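Local coordinates for protein GH5 (PDB 4YHE) that probably hydrolyses beta-glucosidic bonds in cellulose or related glucans, as a family 5 glycoside hydrolase built on a beta/alpha barrel, at residues Asn5-Phe10 / Gly288-Phe293; Ile209-Tyr214 / Leu225-Asp230; Asn217-Val222 / Leu277-Asn282. All blocks are in the same frame, centred on the assembly; numbering follows the deposited sequence.

Overall arrangement
The three contacts lie about 13 to 14 Å apart, centre to centre, around one part of an eight-stranded parallel barrel, the fold of family 5 glycoside hydrolases. Contact 1 joins helix 6-13, near the N-terminus, to the loop that leads from helix 270-285 into strand 291-296 and encloses the other two along the chain. Contact 2 sets strand 209-212 against the loop that leads from helix 218-224 to strand 236-242. Contact 3 pairs helix 218-224 with helix 270-285, and its segments alternate with those of contact 2. Phe293 packs on Leu277 and Leu280, Val289 on Leu227, and Gly213 on Thr221, so the three contacts form one continuous stretch of barrel and surrounding helices.

Contact 1 (Asn5-Phe10 / Gly288-Phe293); sequences NEAVQF and GVPVYF
The side-chain nitrogen ND2 of Asn5 donates to the carbonyl oxygen of Gly288, with ND2 and O 3.0 Å apart and an N-H...O angle of 163°. The bond lies in the carbonyl plane, on a lone pair of Gly288 O, and close to the plane of the Asn5 amide. The other end of that amide caps helix 6-13: Asn5 OD1 accepts from Val8 N at 3.0 Å. With CG set between the backbone N and the carbonyl carbon (chi1 75°), the amide folds back over the first turn, and its two bonds fix which end faces which partner. Gly288 itself, with positive phi, is the C-prime residue of the Schellman motif ending helix 270-285, so one side chain joins the start of one helix to the end of another. The rest is van der Waals packing of small aliphatic groups, partly against backbone carbonyls. Val8 CG2, beside its backbone N, lies 3.7 Å from Gly288 C, while Ala7 CB meets Pro290 CD at 3.9 Å, and Pro290 CG comes within 3.4 Å of Ala7 O. Replacing Asn5 by an alanine would probably leave Val8 N without its cap and Gly288 O without this donor. The chemistry thus implies a neutral amide serving two helix ends at once, with aliphatic groups packed on side chain and backbone before strand 291-296 begins.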
# COMPACT_ATOMS: atom_id res chain seq x y z
N ASN A 5 20.69 -7.79 5.68
CA ASN A 5 20.34 -7.86 7.07
C ASN A 5 18.92 -8.48 7.33
O ASN A 5 18.21 -8.83 6.40
CB ASN A 5 20.53 -6.51 7.76
CG ASN A 5 19.46 -5.51 7.40
OD1 ASN A 5 18.51 -5.83 6.68
ND2 ASN A 5 19.59 -4.32 7.92
N GLU A 6 18.59 -8.68 8.60
CA GLU A 6 17.35 -9.35 8.99
C GLU A 6 16.11 -8.52 8.53
O GLU A 6 15.13 -9.08 8.05
CB GLU A 6 17.36 -9.57 10.52
CG GLU A 6 16.16 -10.31 11.10
CD GLU A 6 15.99 -10.15 12.63
OE1 GLU A 6 16.89 -9.59 13.30
OE2 GLU A 6 14.94 -10.59 13.16
N ALA A 7 16.19 -7.21 8.63
CA ALA A 7 15.09 -6.35 8.23
C ALA A 7 14.72 -6.49 6.76
O ALA A 7 13.53 -6.63 6.45
CB ALA A 7 15.38 -4.91 8.57
N VAL A 8 15.71 -6.44 5.86
CA VAL A 8 15.45 -6.51 4.43
C VAL A 8 14.95 -7.90 4.09
O VAL A 8 14.11 -8.04 3.21
CB VAL A 8 16.68 -6.14 3.57
CG1 VAL A 8 16.43 -6.39 2.09
CG2 VAL A 8 17.04 -4.67 3.81
N GLN A 9 15.49 -8.92 4.77
CA GLN A 9 14.97 -10.27 4.62
C GLN A 9 13.49 -10.30 4.94
O GLN A 9 12.71 -10.92 4.19
CB GLN A 9 15.69 -11.26 5.54
CG GLN A 9 16.93 -11.91 4.96
CD GLN A 9 17.57 -12.89 5.96
OE1 GLN A 9 18.64 -12.62 6.51
NE2 GLN A 9 16.89 -14.00 6.23
N PHE A 10 13.10 -9.64 6.02
CA PHE A 10 11.68 -9.57 6.42
C PHE A 10 10.81 -8.89 5.35
O PHE A 10 9.80 -9.48 4.92
CB PHE A 10 11.46 -8.87 7.75
CG PHE A 10 10.02 -8.81 8.13
CD1 PHE A 10 9.39 -9.95 8.64
CD2 PHE A 10 9.26 -7.67 7.90
CE1 PHE A 10 8.03 -9.93 8.96
CE2 PHE A 10 7.90 -7.63 8.22
CZ PHE A 10 7.29 -8.76 8.74
N GLY A 288 20.20 -1.24 4.28
CA GLY A 288 19.55 -2.16 5.22
C GLY A 288 18.17 -1.75 5.71
O GLY A 288 17.72 -2.23 6.77
N VAL A 289 17.52 -0.87 4.95
CA VAL A 289 16.16 -0.40 5.30
C VAL A 289 15.19 -1.00 4.30
O VAL A 289 15.27 -0.71 3.13
CB VAL A 289 16.03 1.15 5.30
CG1 VAL A 289 14.57 1.57 5.49
CG2 VAL A 289 16.89 1.78 6.39
N PRO A 290 14.25 -1.86 4.75
CA PRO A 290 13.32 -2.43 3.76
C PRO A 290 12.33 -1.44 3.18
O PRO A 290 11.96 -0.45 3.83
CB PRO A 290 12.56 -3.53 4.53
CG PRO A 290 12.92 -3.31 5.97
CD PRO A 290 13.98 -2.29 6.11
N VAL A 291 11.91 -1.75 1.96
CA VAL A 291 10.91 -0.98 1.23
C VAL A 291 9.87 -1.95 0.69
O VAL A 291 10.20 -3.00 0.20
CB VAL A 291 11.52 -0.25 -0.00
CG1 VAL A 291 10.46 0.57 -0.72
CG2 VAL A 291 12.69 0.60 0.41
N TYR A 292 8.60 -1.56 0.78
CA TYR A 292 7.54 -2.33 0.19
C TYR A 292 6.58 -1.37 -0.48
O TYR A 292 6.37 -0.25 -0.01
CB TYR A 292 6.82 -3.24 1.19
CG TYR A 292 5.95 -2.50 2.21
CD1 TYR A 292 6.51 -1.96 3.36
CD2 TYR A 292 4.58 -2.37 2.02
CE1 TYR A 292 5.73 -1.30 4.30
CE2 TYR A 292 3.78 -1.70 2.95
CZ TYR A 292 4.35 -1.18 4.09
OH TYR A 292 3.60 -0.55 5.01
N PHE A 293 6.04 -1.84 -1.59
CA PHE A 293 4.90 -1.22 -2.23
C PHE A 293 3.63 -1.68 -1.51
O PHE A 293 3.15 -2.79 -1.72
CB PHE A 293 4.89 -1.47 -3.75
CG PHE A 293 5.91 -0.64 -4.49
CD1 PHE A 293 7.20 -1.11 -4.67
CD2 PHE A 293 5.59 0.64 -4.97
CE1 PHE A 293 8.15 -0.34 -5.33
CE2 PHE A 293 6.54 1.44 -5.59
CZ PHE A 293 7.84 0.94 -5.77

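Contact 2 (Ile209-Tyr214 / Leu225-Asp230); sequences IGVPGY and LVLPED
Leu225 and Val211 meet through their methyl groups, and the closest packing of the contact gathers round Leu225 CD1. This methyl lies 3.7 Å from Pro212 C and 3.8 Å from Gly213 N, placing it against the peptide that joins the two residues. It also reaches Val211 O at 3.8 Å. Leu225 extends there because CG is anti to the backbone N (chi1 172°), which carries the branch across to the Pro212-Gly213 peptide. The backbones are nearest here, Gly213 CA lying 5.3 Å from Leu225 CA.

Farther along, the packing is looser. Val211 CG2 touches three residues, all at the same separation: Leu225 CD1, Leu227 CD2 and Pro228 CD each lie 4.2 Å from it. The Val211 and Leu225 side chains cross at about a right angle, whereas Val211 and Pro228 reach toward each other tip to tip. At Val211 and Leu227 the CA atoms are already 7.6 Å apart, so side chains alone span the interval. On the solvent side Val226 points away from the strand and Glu229 is exposed.

The two segments belong to a beta-alpha-beta crossover of the barrel, in which the chain leaves strand 209-212, passes through helix 218-224 and returns by this loop to strand 236-242. Helix 181-199 borders the same loop, where Gln191 packs on Pro228 and Arg198 forms a salt bridge with Asp230, while Leu227 rests on Val238 of the next strand.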
# COMPACT_ATOMS: atom_id res chain seq x y z
N ILE A 209 7.18 -1.72 11.58
CA ILE A 209 6.25 -0.64 11.31
C ILE A 209 6.58 0.02 9.97
O ILE A 209 7.71 0.47 9.76
CB ILE A 209 6.32 0.42 12.39
CG1 ILE A 209 5.98 -0.15 13.77
CG2 ILE A 209 5.40 1.58 12.04
CD1 ILE A 209 6.25 0.81 14.89
N GLY A 210 5.58 0.07 9.07
CA GLY A 210 5.72 0.74 7.78
C GLY A 210 5.39 2.21 7.92
O GLY A 210 4.39 2.56 8.52
N VAL A 211 6.25 3.07 7.38
CA VAL A 211 5.99 4.50 7.39
C VAL A 211 6.06 5.07 5.96
O VAL A 211 6.96 4.73 5.18
CB VAL A 211 6.95 5.28 8.31
CG1 VAL A 211 6.73 4.94 9.75
CG2 VAL A 211 8.41 5.06 7.93
N PRO A 212 5.10 5.95 5.60
CA PRO A 212 5.10 6.48 4.23
C PRO A 212 5.57 7.90 4.13
O PRO A 212 5.56 8.62 5.16
CB PRO A 212 3.63 6.41 3.86
CG PRO A 212 2.93 6.73 5.10
CD PRO A 212 3.77 6.11 6.21
N GLY A 213 5.96 8.29 2.92
CA GLY A 213 6.25 9.67 2.58
C GLY A 213 5.05 10.34 1.91
O GLY A 213 3.96 9.76 1.83
N TYR A 214 5.26 11.56 1.40
CA TYR A 214 4.16 12.40 0.95
C TYR A 214 3.36 11.72 -0.17
O TYR A 214 3.93 11.33 -1.19
CB TYR A 214 4.69 13.73 0.43
CG TYR A 214 3.59 14.76 0.26
CD1 TYR A 214 3.25 15.60 1.30
CD2 TYR A 214 2.91 14.88 -0.93
CE1 TYR A 214 2.26 16.56 1.15
CE2 TYR A 214 1.91 15.80 -1.09
CZ TYR A 214 1.59 16.65 -0.05
OH TYR A 214 0.59 17.56 -0.27
N LEU A 225 11.28 12.02 3.33
CA LEU A 225 10.91 11.22 4.47
C LEU A 225 12.07 11.16 5.45
O LEU A 225 13.22 10.92 5.07
CB LEU A 225 10.54 9.78 4.07
CG LEU A 225 10.31 8.79 5.24
CD1 LEU A 225 9.21 7.82 4.87
CD2 LEU A 225 11.58 8.02 5.59
N VAL A 226 11.73 11.35 6.71
CA VAL A 226 12.62 11.13 7.84
C VAL A 226 12.12 9.92 8.59
O VAL A 226 10.99 9.89 9.07
CB VAL A 226 12.69 12.37 8.75
CG1 VAL A 226 13.51 12.09 10.02
CG2 VAL A 226 13.38 13.48 7.98
N LEU A 227 12.95 8.88 8.64
CA LEU A 227 12.62 7.70 9.44
C LEU A 227 12.51 8.05 10.92
O LEU A 227 13.46 8.59 11.48
CB LEU A 227 13.69 6.62 9.28
CG LEU A 227 13.76 6.04 7.89
CD1 LEU A 227 15.10 5.35 7.72
CD2 LEU A 227 12.61 5.05 7.68
N PRO A 228 11.38 7.75 11.57
CA PRO A 228 11.28 8.13 12.98
C PRO A 228 12.38 7.55 13.87
O PRO A 228 12.92 6.49 13.58
CB PRO A 228 9.91 7.57 13.40
CG PRO A 228 9.09 7.66 12.14
CD PRO A 228 10.06 7.34 11.03
N GLU A 229 12.71 8.28 14.92
CA GLU A 229 13.56 7.73 15.99
C GLU A 229 12.80 6.62 16.69
O GLU A 229 11.66 6.82 17.07
CB GLU A 229 13.90 8.84 16.98
CG GLU A 229 14.83 9.89 16.42
CD GLU A 229 16.20 9.33 16.06
OE1 GLU A 229 16.91 8.86 16.98
OE2 GLU A 229 16.57 9.33 14.87
N ASP A 230 13.42 5.44 16.82
CA ASP A 230 12.73 4.26 17.31
C ASP A 230 13.43 3.77 18.58
O ASP A 230 14.60 4.10 18.81
CB ASP A 230 12.74 3.16 16.24
CG ASP A 230 11.58 2.16 16.41
OD1 ASP A 230 10.82 2.24 17.41
OD2 ASP A 230 11.44 1.29 15.52

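Contact 3 (Asn217-Val222 / Leu277-Asn282); sequences NPDLTV and LNRLFN
A salt bridge and a small apolar patch join two neighbouring helices of the barrel's outer layer, 218-224 and 270-285. Their short segments run nearly side by side, with an angle of 26° between their directions and axes that approach to 9.7 Å. Arg279 grips the carboxylate of Asp219 side-on with two nitrogens, one to each oxygen. Its NE lies 2.7 Å from Asp219 OD1, in an almost straight bond of 174°, while NH2 reaches Asp219 OD2 at 3.0 Å. The two groups are not coplanar, their planes being 46° apart: OD1 sits in the guanidinium plane yet is met from above the carboxylate plane, whereas OD2 uses its syn lone pair. A bend at the third torsion of Arg279 brings NE and NH2 round to the aspartate. Because Asp219 is in the first turn of its helix, its charge is likely to be favourable to the helix dipole as well as to the arginine.

Alongside the ion pair, Val222 CG2 packs on Leu280 CD2 at 3.7 Å, the two side chains crossing at a slant. The same valine methyl lies 3.9 Å from Arg279 O. Toward the start of the helix, Pro218 CB touches the other leucine methyl, Leu280 CD1, at 4.2 Å. Leu280 thus inserts its branched end between Pro218 and Val222, one helical turn apart, and the salt bridge lies over the more exposed side.

Asn217 caps helix 218-224, its OD1 accepting from Leu220 N. Inward, both helices lean on strand 236-242, through Thr221 on Val238 and Val240 and through Leu280 on Val240, and Met283 and Tyr284 extend the helix 270-285 surface against Val222.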
# COMPACT_ATOMS: atom_id res chain seq x y z
N ASN A 217 4.36 8.81 -2.68
CA ASN A 217 5.06 9.04 -3.89
C ASN A 217 6.52 8.68 -3.63
O ASN A 217 7.16 9.28 -2.76
CB ASN A 217 4.96 10.53 -4.31
CG ASN A 217 5.77 10.84 -5.55
OD1 ASN A 217 6.98 11.09 -5.49
ND2 ASN A 217 5.10 10.88 -6.67
N PRO A 218 7.04 7.67 -4.36
CA PRO A 218 8.43 7.25 -4.11
C PRO A 218 9.47 8.38 -4.10
O PRO A 218 10.30 8.46 -3.19
CB PRO A 218 8.70 6.24 -5.22
CG PRO A 218 7.37 5.70 -5.57
CD PRO A 218 6.40 6.86 -5.41
N ASP A 219 9.48 9.24 -5.11
CA ASP A 219 10.47 10.29 -5.12
C ASP A 219 10.34 11.29 -3.99
O ASP A 219 11.35 11.67 -3.40
CB ASP A 219 10.54 10.95 -6.48
CG ASP A 219 11.14 10.01 -7.53
OD1 ASP A 219 11.93 9.10 -7.15
OD2 ASP A 219 10.82 10.16 -8.70
N LEU A 220 9.10 11.71 -3.65
CA LEU A 220 8.93 12.66 -2.56
C LEU A 220 9.29 11.99 -1.24
O LEU A 220 9.71 12.65 -0.28
CB LEU A 220 7.51 13.23 -2.52
CG LEU A 220 7.09 14.10 -3.72
CD1 LEU A 220 5.67 14.61 -3.49
CD2 LEU A 220 8.04 15.29 -3.87
N THR A 221 9.16 10.66 -1.20
CA THR A 221 9.59 9.87 -0.05
C THR A 221 11.11 9.88 0.10
O THR A 221 11.65 10.32 1.13
CB THR A 221 9.05 8.41 -0.17
OG1 THR A 221 7.63 8.43 -0.28
CG2 THR A 221 9.42 7.59 1.08
N VAL A 222 11.80 9.40 -0.94
CA VAL A 222 13.26 9.41 -0.97
C VAL A 222 13.80 10.80 -0.58
O VAL A 222 14.75 10.91 0.20
CB VAL A 222 13.77 8.97 -2.35
CG1 VAL A 222 15.25 9.27 -2.58
CG2 VAL A 222 13.51 7.48 -2.57
N LEU A 277 12.64 2.70 -9.07
CA LEU A 277 13.01 1.62 -8.17
C LEU A 277 14.44 1.78 -7.71
O LEU A 277 14.74 1.49 -6.56
CB LEU A 277 12.80 0.26 -8.85
CG LEU A 277 11.35 -0.13 -9.21
CD1 LEU A 277 11.35 -1.41 -10.03
CD2 LEU A 277 10.49 -0.28 -7.96
N ASN A 278 15.33 2.20 -8.61
CA ASN A 278 16.73 2.42 -8.26
C ASN A 278 16.91 3.44 -7.16
O ASN A 278 17.74 3.27 -6.27
CB ASN A 278 17.54 2.82 -9.49
CG ASN A 278 17.89 1.63 -10.37
OD1 ASN A 278 17.92 0.50 -9.89
ND2 ASN A 278 18.07 1.86 -11.67
N ARG A 279 16.11 4.50 -7.20
CA ARG A 279 16.18 5.50 -6.14
C ARG A 279 15.81 4.94 -4.76
O ARG A 279 16.45 5.24 -3.78
CB ARG A 279 15.37 6.74 -6.54
CG ARG A 279 16.05 7.41 -7.73
CD ARG A 279 15.49 8.78 -8.07
NE ARG A 279 14.17 8.72 -8.67
CZ ARG A 279 13.90 8.47 -9.96
NH1 ARG A 279 14.85 8.20 -10.83
NH2 ARG A 279 12.64 8.48 -10.36
N LEU A 280 14.82 4.06 -4.72
CA LEU A 280 14.42 3.38 -3.50
C LEU A 280 15.49 2.38 -3.05
O LEU A 280 15.79 2.22 -1.87
CB LEU A 280 13.12 2.64 -3.76
CG LEU A 280 11.88 3.52 -3.97
CD1 LEU A 280 10.70 2.64 -4.39
CD2 LEU A 280 11.57 4.28 -2.69
N PHE A 281 16.01 1.67 -4.01
CA PHE A 281 17.07 0.72 -3.70
C PHE A 281 18.26 1.42 -3.07
O PHE A 281 18.69 1.05 -1.99
CB PHE A 281 17.47 -0.04 -4.92
CG PHE A 281 18.60 -1.01 -4.65
CD1 PHE A 281 18.35 -2.27 -4.12
CD2 PHE A 281 19.91 -0.62 -4.87
CE1 PHE A 281 19.37 -3.14 -3.85
CE2 PHE A 281 20.95 -1.50 -4.60
CZ PHE A 281 20.69 -2.74 -4.08
N ASN A 282 18.73 2.50 -3.67
CA ASN A 282 19.90 3.19 -3.17
C ASN A 282 19.67 3.94 -1.84
O ASN A 282 20.57 3.99 -0.96
CB ASN A 282 20.44 4.15 -4.24
CG ASN A 282 20.99 3.42 -5.45
OD1 ASN A 282 21.61 2.37 -5.34
ND2 ASN A 282 20.78 3.98 -6.62